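Local structure of hypothetical protein (Nostoc punctiforme, 2O62) at residues Q109-N114 and L233-G238; N118-I123 and L213-G218. The protein is of unknown function but belongs to the DUF3598 family and pairs two mainly beta domains from calycin-clan families. All blocks are in the same frame, centred on the assembly; numbering follows the deposited sequence. Where two conformers were deposited one is given.

Contact 1: Q109-N114 and L233-G238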
ATOM      1  N   GLN A 109       0.842   4.477  -6.247  1.00 19.66           N
ATOM      2  CA  GLN A 109       0.331   4.150  -7.566  1.00 19.59           C
ATOM      3  C   GLN A 109      -0.224   5.372  -8.244  1.00 19.74           C
ATOM      4  O   GLN A 109      -0.892   6.202  -7.602  1.00 18.90           O
ATOM      5  CB  GLN A 109      -0.790   3.097  -7.488  1.00 20.64           C
ATOM      6  CG  GLN A 109      -0.380   1.764  -6.835  1.00 21.65           C
ATOM      7  CD  GLN A 109      -1.366   0.636  -7.066  1.00 22.44           C
ATOM      8  OE1 GLN A 109      -1.951   0.503  -8.161  1.00 26.55           O
ATOM      9  NE2 GLN A 109      -1.511  -0.220  -6.061  1.00 23.88           N
ATOM     10  N   LEU A 110       0.022   5.462  -9.544  1.00 20.04           N
ATOM     11  CA  LEU A 110      -0.318   6.614 -10.363  1.00 19.64           C
ATOM     12  C   LEU A 110      -0.982   6.119 -11.633  1.00 19.85           C
ATOM     13  O   LEU A 110      -0.418   5.283 -12.346  1.00 20.40           O
ATOM     14  CB  LEU A 110       0.928   7.420 -10.704  1.00 21.26           C
ATOM     15  CG  LEU A 110       1.726   7.954  -9.525  1.00 22.93           C
ATOM     16  CD1 LEU A 110       3.001   8.547 -10.032  1.00 26.65           C
ATOM     17  CD2 LEU A 110       0.943   9.015  -8.725  1.00 22.04           C
ATOM     18  N   PHE A 111      -2.207   6.588 -11.876  1.00 18.66           N
ATOM     19  CA  PHE A 111      -2.990   6.232 -13.052  1.00 18.12           C
ATOM     20  C   PHE A 111      -3.112   7.420 -13.983  1.00 18.80           C
ATOM     21  O   PHE A 111      -3.170   8.581 -13.539  1.00 18.40           O
ATOM     22  CB  PHE A 111      -4.397   5.707 -12.652  1.00 18.08           C
ATOM     23  CG  PHE A 111      -4.352   4.379 -11.904  1.00 18.49           C
ATOM     24  CD1 PHE A 111      -3.877   4.307 -10.607  1.00 19.59           C
ATOM     25  CD2 PHE A 111      -4.733   3.192 -12.542  1.00 19.50           C
ATOM     26  CE1 PHE A 111      -3.812   3.101  -9.910  1.00 19.43           C
ATOM     27  CE2 PHE A 111      -4.654   1.984 -11.839  1.00 19.16           C
ATOM     28  CZ  PHE A 111      -4.189   1.954 -10.532  1.00 20.74           C
ATOM     29  N   ASP A 112      -3.218   7.113 -15.257  1.00 18.88           N
ATOM     30  CA  ASP A 112      -3.347   8.122 -16.290  1.00 19.95           C
ATOM     31  C   ASP A 112      -4.784   8.555 -16.531  1.00 20.16           C
ATOM     32  O   ASP A 112      -5.700   8.174 -15.808  1.00 19.82           O
ATOM     33  CB  ASP A 112      -2.627   7.658 -17.570  1.00 20.25           C
ATOM     34  CG  ASP A 112      -3.310   6.527 -18.283  1.00 21.47           C
ATOM     35  OD1 ASP A 112      -4.521   6.375 -18.128  1.00 20.82           O
ATOM     36  OD2 ASP A 112      -2.599   5.807 -19.025  1.00 22.73           O
ATOM     37  N   ARG A 113      -4.988   9.384 -17.539  1.00 21.86           N
ATOM     38  CA  ARG A 113      -6.316   9.916 -17.797  1.00 22.95           C
ATOM     39  C   ARG A 113      -7.290   8.905 -18.363  1.00 22.74           C
ATOM     40  O   ARG A 113      -8.486   9.153 -18.326  1.00 24.05           O
ATOM     41  CB  ARG A 113      -6.226  11.131 -18.714  1.00 23.38           C
ATOM     42  CG  ARG A 113      -5.504  12.260 -18.051  1.00 24.56           C
ATOM     43  CD  ARG A 113      -5.443  13.457 -18.930  1.00 25.47           C
ATOM     44  NE  ARG A 113      -4.422  14.348 -18.428  1.00 22.09           N
ATOM     45  CZ  ARG A 113      -4.600  15.178 -17.409  1.00 22.67           C
ATOM     46  NH1 ARG A 113      -5.765  15.235 -16.767  1.00 23.04           N
ATOM     47  NH2 ARG A 113      -3.612  15.930 -17.016  1.00 18.20           N
ATOM     48  N   ASN A 114      -6.775   7.813 -18.918  1.00 22.83           N
ATOM     49  CA  ASN A 114      -7.603   6.743 -19.457  1.00 23.51           C
ATOM     50  C   ASN A 114      -7.851   5.661 -18.417  1.00 22.76           C
ATOM     51  O   ASN A 114      -8.405   4.589 -18.719  1.00 22.57           O
ATOM     52  CB  ASN A 114      -6.957   6.136 -20.691  1.00 24.62           C
ATOM     53  CG  ASN A 114      -6.725   7.154 -21.798  1.00 28.18           C
ATOM     54  OD1 ASN A 114      -5.614   7.272 -22.322  1.00 36.08           O
ATOM     55  ND2 ASN A 114      -7.752   7.909 -22.142  1.00 30.55           N
ATOM     56  N   LEU A 233     -13.656   1.265  -6.573  1.00 24.16           N
ATOM     57  CA  LEU A 233     -12.239   1.176  -6.831  1.00 24.18           C
ATOM     58  C   LEU A 233     -11.486   0.882  -5.555  1.00 23.22           C
ATOM     59  O   LEU A 233     -11.833   1.354  -4.465  1.00 21.91           O
ATOM     60  CB  LEU A 233     -11.735   2.481  -7.425  1.00 24.62           C
ATOM     61  CG  LEU A 233     -12.289   2.836  -8.802  1.00 28.05           C
ATOM     62  CD1 LEU A 233     -12.062   4.305  -9.148  1.00 30.68           C
ATOM     63  CD2 LEU A 233     -11.615   1.969  -9.845  1.00 30.41           C
ATOM     64  N   PHE A 234     -10.415   0.123  -5.712  1.00 23.10           N
ATOM     65  CA  PHE A 234      -9.612  -0.386  -4.595  1.00 23.69           C
ATOM     66  C   PHE A 234      -8.137  -0.246  -5.000  1.00 24.07           C
ATOM     67  O   PHE A 234      -7.725  -0.770  -6.024  1.00 25.91           O
ATOM     68  CB  PHE A 234      -9.951  -1.852  -4.308  1.00 24.73           C
ATOM     69  CG  PHE A 234     -11.431  -2.083  -4.057  1.00 26.06           C
ATOM     70  CD1 PHE A 234     -11.950  -1.978  -2.774  1.00 28.28           C
ATOM     71  CD2 PHE A 234     -12.295  -2.423  -5.097  1.00 28.88           C
ATOM     72  CE1 PHE A 234     -13.300  -2.169  -2.531  1.00 27.69           C
ATOM     73  CE2 PHE A 234     -13.654  -2.602  -4.858  1.00 28.63           C
ATOM     74  CZ  PHE A 234     -14.157  -2.480  -3.573  1.00 28.80           C
ATOM     75  N   LEU A 235      -7.391   0.539  -4.240  1.00 22.28           N
ATOM     76  CA  LEU A 235      -5.945   0.679  -4.412  1.00 22.81           C
ATOM     77  C   LEU A 235      -5.317  -0.250  -3.367  1.00 22.34           C
ATOM     78  O   LEU A 235      -5.603  -0.118  -2.206  1.00 20.46           O
ATOM     79  CB  LEU A 235      -5.607   2.115  -4.099  1.00 24.23           C
ATOM     80  CG  LEU A 235      -4.230   2.611  -4.351  1.00 26.32           C
ATOM     81  CD1 LEU A 235      -4.058   2.764  -5.834  1.00 29.44           C
ATOM     82  CD2 LEU A 235      -4.025   3.932  -3.589  1.00 29.46           C
ATOM     83  N   GLU A 236      -4.497  -1.205  -3.801  1.00 22.03           N
ATOM     84  CA  GLU A 236      -3.968  -2.233  -2.891  0.50 22.39           C
ATOM     85  C   GLU A 236      -2.468  -2.385  -3.099  1.00 21.89           C
ATOM     86  O   GLU A 236      -1.930  -2.236  -4.210  1.00 21.96           O
ATOM     87  CB  GLU A 236      -4.661  -3.633  -3.002  0.50 22.37           C
ATOM     88  CG  GLU A 236      -4.136  -4.758  -1.959  0.50 22.51           C
ATOM     89  CD  GLU A 236      -4.995  -6.051  -1.951  0.50 24.45           C
ATOM     90  OE1 GLU A 236      -5.755  -6.204  -2.928  0.50 25.69           O
ATOM     91  OE2 GLU A 236      -4.943  -6.894  -0.995  0.50 22.62           O
ATOM     92  N   ALA A 237      -1.810  -2.632  -1.975  1.00 21.42           N
ATOM     93  CA  ALA A 237      -0.407  -2.979  -1.930  1.00 21.02           C
ATOM     94  C   ALA A 237      -0.242  -4.019  -0.827  1.00 20.41           C
ATOM     95  O   ALA A 237      -1.076  -4.157   0.058  1.00 20.94           O
ATOM     96  CB  ALA A 237       0.427  -1.730  -1.600  1.00 22.72           C
ATOM     97  N   GLY A 238       0.889  -4.667  -0.862  1.00 20.25           N
ATOM     98  CA  GLY A 238       1.257  -5.730   0.066  1.00 20.01           C
ATOM     99  C   GLY A 238       2.719  -5.623   0.376  1.00 19.46           C
ATOM    100  O   GLY A 238       3.504  -5.065  -0.400  1.00 19.17           O
TER

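Contact 2: N118-I123 and L213-G218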
ATOM      1  N   ASN A 118       0.043   4.040 -14.727  1.00 20.87           N
ATOM      2  CA  ASN A 118       1.099   4.783 -15.435  1.00 22.51           C
ATOM      3  C   ASN A 118       2.486   4.607 -14.781  1.00 22.17           C
ATOM      4  O   ASN A 118       3.493   4.665 -15.437  1.00 21.13           O
ATOM      5  CB  ASN A 118       0.763   6.276 -15.460  1.00 23.02           C
ATOM      6  CG  ASN A 118       1.767   7.105 -16.246  1.00 25.12           C
ATOM      7  OD1 ASN A 118       2.507   7.892 -15.657  1.00 27.95           O
ATOM      8  ND2 ASN A 118       1.827   6.908 -17.560  1.00 25.58           N
ATOM      9  N   GLY A 119       2.522   4.454 -13.466  1.00 22.43           N
ATOM     10  CA  GLY A 119       3.766   4.323 -12.778  1.00 22.53           C
ATOM     11  C   GLY A 119       3.535   4.066 -11.303  1.00 21.98           C
ATOM     12  O   GLY A 119       2.418   4.228 -10.768  1.00 21.49           O
ATOM     13  N   LEU A 120       4.602   3.629 -10.667  1.00 22.13           N
ATOM     14  CA  LEU A 120       4.652   3.502  -9.217  1.00 22.93           C
ATOM     15  C   LEU A 120       5.892   4.120  -8.607  1.00 22.03           C
ATOM     16  O   LEU A 120       6.953   4.191  -9.240  1.00 22.48           O
ATOM     17  CB  LEU A 120       4.649   2.057  -8.812  1.00 23.74           C
ATOM     18  CG  LEU A 120       3.722   1.028  -9.479  1.00 30.75           C
ATOM     19  CD1 LEU A 120       4.384  -0.299  -9.425  1.00 35.69           C
ATOM     20  CD2 LEU A 120       2.432   0.904  -8.780  1.00 32.21           C
ATOM     21  N   THR A 121       5.749   4.503  -7.350  1.00 21.77           N
ATOM     22  CA  THR A 121       6.862   4.994  -6.557  1.00 21.23           C
ATOM     23  C   THR A 121       6.959   4.058  -5.340  1.00 21.16           C
ATOM     24  O   THR A 121       5.977   3.787  -4.667  1.00 21.73           O
ATOM     25  CB  THR A 121       6.674   6.463  -6.155  1.00 22.74           C
ATOM     26  OG1 THR A 121       6.448   7.269  -7.321  1.00 25.02           O
ATOM     27  CG2 THR A 121       7.934   6.989  -5.404  1.00 24.07           C
ATOM     28  N   LEU A 122       8.143   3.537  -5.104  1.00 19.89           N
ATOM     29  CA  LEU A 122       8.423   2.678  -3.976  1.00 19.36           C
ATOM     30  C   LEU A 122       9.406   3.383  -3.105  1.00 20.02           C
ATOM     31  O   LEU A 122      10.473   3.722  -3.555  1.00 20.26           O
ATOM     32  CB  LEU A 122       8.970   1.348  -4.443  1.00 20.87           C
ATOM     33  CG  LEU A 122       8.988   0.231  -3.410  1.00 21.39           C
ATOM     34  CD1 LEU A 122       7.558  -0.226  -3.112  1.00 26.35           C
ATOM     35  CD2 LEU A 122       9.807  -0.901  -4.017  1.00 22.02           C
ATOM     36  N   ILE A 123       8.992   3.679  -1.871  1.00 20.41           N
ATOM     37  CA  ILE A 123       9.810   4.398  -0.953  1.00 19.67           C
ATOM     38  C   ILE A 123      10.184   3.419   0.168  1.00 20.23           C
ATOM     39  O   ILE A 123       9.341   3.037   0.995  1.00 20.75           O
ATOM     40  CB  ILE A 123       9.075   5.613  -0.409  1.00 20.23           C
ATOM     41  CG1 ILE A 123       8.610   6.526  -1.571  1.00 21.14           C
ATOM     42  CG2 ILE A 123       9.954   6.363   0.572  1.00 21.56           C
ATOM     43  CD1 ILE A 123       7.608   7.652  -1.147  1.00 21.96           C
ATOM     44  N   LEU A 213       1.629  -6.673  -9.470  1.00 20.85           N
ATOM     45  CA  LEU A 213       3.011  -6.527  -9.854  1.00 21.74           C
ATOM     46  C   LEU A 213       3.894  -6.832  -8.660  1.00 21.16           C
ATOM     47  O   LEU A 213       3.683  -6.305  -7.550  1.00 20.24           O
ATOM     48  CB  LEU A 213       3.256  -5.119 -10.368  1.00 21.46           C
ATOM     49  CG  LEU A 213       4.693  -4.725 -10.660  1.00 22.84           C
ATOM     50  CD1 LEU A 213       5.230  -5.480 -11.862  1.00 22.65           C
ATOM     51  CD2 LEU A 213       4.817  -3.236 -10.898  1.00 24.47           C
ATOM     52  N   LEU A 214       4.872  -7.700  -8.877  1.00 21.31           N
ATOM     53  CA  LEU A 214       5.762  -8.122  -7.806  1.00 22.53           C
ATOM     54  C   LEU A 214       6.998  -7.226  -7.852  1.00 21.78           C
ATOM     55  O   LEU A 214       7.562  -7.010  -8.930  1.00 21.42           O
ATOM     56  CB  LEU A 214       6.177  -9.560  -8.033  1.00 24.18           C
ATOM     57  CG  LEU A 214       4.995 -10.526  -8.274  1.00 25.61           C
ATOM     58  CD1 LEU A 214       5.551 -11.906  -8.556  1.00 30.83           C
ATOM     59  CD2 LEU A 214       4.042 -10.506  -7.135  1.00 25.60           C
ATOM     60  N   LEU A 215       7.387  -6.696  -6.701  1.00 20.46           N
ATOM     61  CA  LEU A 215       8.412  -5.683  -6.636  1.00 19.71           C
ATOM     62  C   LEU A 215       9.533  -5.995  -5.666  1.00 19.39           C
ATOM     63  O   LEU A 215       9.498  -7.008  -4.920  1.00 17.84           O
ATOM     64  CB  LEU A 215       7.740  -4.362  -6.217  1.00 20.75           C
ATOM     65  CG  LEU A 215       6.776  -3.726  -7.234  1.00 21.43           C
ATOM     66  CD1 LEU A 215       5.856  -2.710  -6.539  1.00 24.18           C
ATOM     67  CD2 LEU A 215       7.556  -3.108  -8.402  1.00 24.00           C
ATOM     68  N   PRO A 216      10.567  -5.130  -5.661  1.00 19.32           N
ATOM     69  CA  PRO A 216      11.564  -5.244  -4.618  1.00 19.22           C
ATOM     70  C   PRO A 216      11.033  -5.118  -3.159  1.00 19.26           C
ATOM     71  O   PRO A 216       9.915  -4.599  -2.881  1.00 20.31           O
ATOM     72  CB  PRO A 216      12.507  -4.075  -4.916  1.00 19.68           C
ATOM     73  CG  PRO A 216      12.333  -3.792  -6.367  1.00 19.80           C
ATOM     74  CD  PRO A 216      10.905  -4.051  -6.630  1.00 18.64           C
ATOM     75  N   ASP A 217      11.870  -5.585  -2.241  1.00 19.13           N
ATOM     76  CA  ASP A 217      11.637  -5.425  -0.802  1.00 18.86           C
ATOM     77  C   ASP A 217      10.355  -6.119  -0.332  1.00 19.14           C
ATOM     78  O   ASP A 217       9.671  -5.635   0.579  1.00 19.30           O
ATOM     79  CB  ASP A 217      11.585  -3.945  -0.447  1.00 19.45           C
ATOM     80  CG  ASP A 217      11.683  -3.691   1.076  1.00 22.25           C
ATOM     81  OD1 ASP A 217      12.514  -4.346   1.778  1.00 21.87           O
ATOM     82  OD2 ASP A 217      10.901  -2.863   1.610  1.00 28.07           O
ATOM     83  N   GLY A 218      10.021  -7.211  -1.012  1.00 19.12           N
ATOM     84  CA  GLY A 218       8.836  -8.040  -0.713  1.00 19.26           C
ATOM     85  C   GLY A 218       7.514  -7.335  -0.973  1.00 19.71           C
ATOM     86  O   GLY A 218       6.455  -7.785  -0.530  1.00 19.54           O
TER

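Contact 1: Q109-N114 and L233-G238
Q109 meets strand 233-242 with its whole side chain, and one methyl of L235 takes most of that contact. L235 CD1 sits squarely over the face of the Q109 amide, 3.6 Å above CD, and also rests on Q109 CB at 3.7 Å. The methyl gets there because L235 CG stands anti to the backbone N (chi1 -172°), which carries the branch across to the glutamine. Beyond CG the Q109 chain is extended, so the amide reaches past L235 to the backbone of the opposing strand, where NE2 comes to 2.8 Å from E236 O. The oxygen end is fixed by strand 219-224, S223 OG hydrogen-bonding to OE1, and NE2 also makes a weak hydrogen bond to T222 O. Buried between the two domains, the amide is thus gripped at its oxygen, more weakly at its nitrogen, and roofed by a hydrocarbon. With an alanine in place of Q109, S223 OG would probably lose its amide partner and a gap would open beneath the L235 methyl. F111, two residues on, adds an apolar touch, its CE1 lying 4.1 Å from the same L235 CD1; its ring also meets that of F92 and lies near a bound glycerol. An Asx turn follows the strand, with D112 OD1 accepting from N114 N at 2.8 Å and also from H116 N. On the other segment, E236 directs its carboxylate away from Q109 to a salt bridge with R248. Residues 109-111 pass 233-238 at 145°, the axes of these short pieces 9.5 Å apart. Strand 103-111 lies between 93-100 and 117-127 in its own sheet; Q109 and F111 also reach strand 219-224, which neighbours 233-242 in the barrel, whereas L235 and E236 touch strand 245-253 on its other side.

Contact 2: N118-I123 and L213-G218
The pyrrolidine ring of P216 receives L122 over one face: methyl CD2 of L122 stands nearly above the middle of the ring, 4.2 Å from P216 CD. The same methyl lies 3.9 Å from the carbonyl oxygen P216 O, so one branch of the leucine packs on both the ring and the backbone of the proline. Strand 14-23 adds to this packing, F23 touching both L122 and P216. L122 CG is anti to the backbone N (chi1 -166°), a setting that swings the branch out from strand 117-127 and onto the proline. The other flat group is the carboxylate of D217, whose two oxygens have separate partners, OD2 in a salt bridge with R103 and OD1 in a hydrogen bond with the backbone N of R135. D217 and G218 both have left-handed backbone torsions, close to those of a type I′ turn, and reverse the chain of the barrel between the antiparallel strands 210-214 and 219-224. This end of the hairpin lies against strand 117-127 of the N-terminal sheet. At the start of that strand segment N118 and G119 together face L110 in a classic beta bulge. Just after the bulge, L120 directs its side chain at the barrel. Its CD1 is pressed against L213 CD2 at 3.3 Å, shorter than normal van der Waals contact, as the two leucines run past each other in opposite directions. Its chi1 of -43° departs from the ideal staggered value, consistent with a tight fit. On another flank CD1 also meets L215 CD1 at 4.0 Å, the two leucines crossing at a slant, and L215 in turn leans on L107 of strand 103-111.

Both contacts are buried and join the same two bodies, the nine-stranded sheet of the N-terminal half and the C-terminal barrel, from adjacent strands 103-111 and 117-127. Their centres lie 12 Å apart, and along the chain contact 2 is nested inside the loop closed by contact 1. The adjoining strands link them directly through probable backbone hydrogen bonds between L110 and N118 and between L110 and G119, and Q109 CG packs 3.5 Å from L120 CD2. Their chemistry differs: contact 1 sets a polar amide among apolar groups and needs barrel residues to satisfy it, whereas contact 2 is leucine and proline packing without hydrogen bonds between its segments.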